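Local coordinates for aminotransferase (Bacillus subtilis, PDB 6L1O), which is a pyridoxal-phosphate-dependent aminotransferase encoded in the operon for biosynthesis of the dipeptide antibiotic bacilysin, at residues G118-V123 against R139-E144. Residues are numbered along the deposited sequence; the frame is centred on the assembly and turned at random.
Sequences GDIALV and RAELYE
Y143 sits between two side chains of the neighbouring strand, and the apolar packing is tight here. Its CB rests on CG2 of I120 at 3.7 Å, while CD2 of the ring comes within 3.4 Å of CD2 of L122, the methyl meeting the ring obliquely as the two side chains run alongside each other in the same direction. With CG anti to the backbone N (chi1 -175°), the ring projects from the sheet beside L122, and its OH accepts a hydrogen bond from the amide of D161. Beneath this face the strands pair in parallel: E141 N gives a nearly straight bond to D119 O, A121 N one of 2.7 Å to E141 O, Y143 N one to A121 O and V123 N one to Y143 O. The two strands and the intervening helix 130-137 form a beta-alpha-beta unit at one margin of the large mixed sheet of the class I aminotransferase fold: 120-125 is flanked by 168-174, and 141-146 is the outermost strand within the chain. On the helix-facing side, V123 offers CB and CG2 to CD1 of L142, the latter pair 3.7 Å apart, with the side chains crossing at about a right angle; I135 packs on A121 and V123. Things open up along the outer strand. E141 is exposed, yet its extended chain lies beside I120, OE1 being 3.3 Å from CG1, the carboxylate lying against aliphatic carbons. At the start of the pairing, R139 closes helix 130-137 in a Schellman motif, and its O takes a hydrogen bond from G118 N, 3.0 Å long, with the donor well above the carbonyl plane; the arginine side chain turns to D7 and V8 of helix 7-10 and packs against R139 of the second subunit.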
# COMPACT_ATOMS: atom_id res chain seq x y z
N GLY B 118 13.40 -4.83 19.15
CA GLY B 118 14.22 -5.72 19.95
C GLY B 118 14.09 -7.21 19.75
O GLY B 118 14.93 -7.91 20.18
N ASP B 119 13.06 -7.69 19.10
CA ASP B 119 12.92 -9.10 18.81
C ASP B 119 13.98 -9.49 17.73
O ASP B 119 14.50 -8.67 17.06
CB ASP B 119 11.53 -9.40 18.23
CG ASP B 119 10.41 -9.42 19.27
OD1 ASP B 119 10.69 -9.43 20.45
OD2 ASP B 119 9.24 -9.47 18.88
N ILE B 120 14.26 -10.76 17.59
CA ILE B 120 15.15 -11.28 16.58
C ILE B 120 14.31 -11.85 15.45
O ILE B 120 13.30 -12.51 15.71
CB ILE B 120 16.11 -12.35 17.15
CG1 ILE B 120 17.29 -11.65 17.82
CG2 ILE B 120 16.60 -13.30 16.06
CD1 ILE B 120 18.19 -12.52 18.66
N ALA B 121 14.73 -11.60 14.21
CA ALA B 121 14.18 -12.27 13.03
C ALA B 121 15.28 -13.16 12.42
O ALA B 121 16.40 -12.71 12.21
CB ALA B 121 13.68 -11.26 12.02
N LEU B 122 14.95 -14.42 12.22
CA LEU B 122 15.83 -15.35 11.55
C LEU B 122 15.68 -15.22 10.02
O LEU B 122 14.57 -15.45 9.50
CB LEU B 122 15.47 -16.77 11.96
CG LEU B 122 15.66 -17.12 13.46
CD1 LEU B 122 14.89 -18.37 13.81
CD2 LEU B 122 17.13 -17.28 13.72
N VAL B 123 16.78 -14.90 9.34
CA VAL B 123 16.78 -14.62 7.92
C VAL B 123 17.85 -15.43 7.20
O VAL B 123 18.99 -15.49 7.63
CB VAL B 123 17.04 -13.11 7.63
CG1 VAL B 123 17.11 -12.83 6.14
CG2 VAL B 123 15.96 -12.25 8.24
N ARG B 139 12.30 -2.16 13.90
CA ARG B 139 13.35 -1.93 14.90
C ARG B 139 13.83 -3.24 15.54
O ARG B 139 14.24 -3.26 16.69
CB ARG B 139 12.88 -0.93 15.97
CG ARG B 139 12.26 0.34 15.39
CD ARG B 139 11.64 1.21 16.48
NE ARG B 139 12.00 2.65 16.29
CZ ARG B 139 11.22 3.57 15.70
NH1 ARG B 139 10.01 3.25 15.25
NH2 ARG B 139 11.65 4.82 15.57
N ALA B 140 13.79 -4.34 14.79
CA ALA B 140 14.18 -5.65 15.29
C ALA B 140 15.57 -6.03 14.82
O ALA B 140 16.14 -5.34 13.98
CB ALA B 140 13.18 -6.65 14.83
N GLU B 141 16.10 -7.11 15.37
CA GLU B 141 17.46 -7.57 15.11
C GLU B 141 17.46 -8.77 14.17
O GLU B 141 16.62 -9.62 14.26
CB GLU B 141 18.13 -7.98 16.42
CG GLU B 141 19.56 -8.50 16.28
CD GLU B 141 20.06 -9.26 17.50
OE1 GLU B 141 19.40 -9.20 18.59
OE2 GLU B 141 21.11 -9.91 17.38
N LEU B 142 18.44 -8.82 13.27
CA LEU B 142 18.56 -9.93 12.35
C LEU B 142 19.56 -10.98 12.84
O LEU B 142 20.65 -10.64 13.32
CB LEU B 142 18.98 -9.36 11.00
CG LEU B 142 19.41 -10.35 9.94
CD1 LEU B 142 18.82 -9.97 8.59
CD2 LEU B 142 20.94 -10.41 9.86
N TYR B 143 19.17 -12.25 12.74
CA TYR B 143 20.07 -13.37 12.97
C TYR B 143 20.09 -14.24 11.72
O TYR B 143 19.05 -14.72 11.28
CB TYR B 143 19.63 -14.17 14.21
CG TYR B 143 20.58 -15.29 14.58
CD1 TYR B 143 21.61 -15.08 15.53
CD2 TYR B 143 20.49 -16.55 13.98
CE1 TYR B 143 22.50 -16.12 15.87
CE2 TYR B 143 21.40 -17.58 14.31
CZ TYR B 143 22.39 -17.35 15.25
OH TYR B 143 23.26 -18.38 15.60
N GLU B 144 21.28 -14.47 11.16
CA GLU B 144 21.44 -15.21 9.89
C GLU B 144 21.32 -16.73 9.98
O GLU B 144 21.83 -17.36 10.91
CB GLU B 144 22.75 -14.82 9.23
CG GLU B 144 22.80 -13.38 8.82
CD GLU B 144 24.13 -12.95 8.24
OE1 GLU B 144 25.06 -13.77 8.16
OE2 GLU B 144 24.26 -11.76 7.85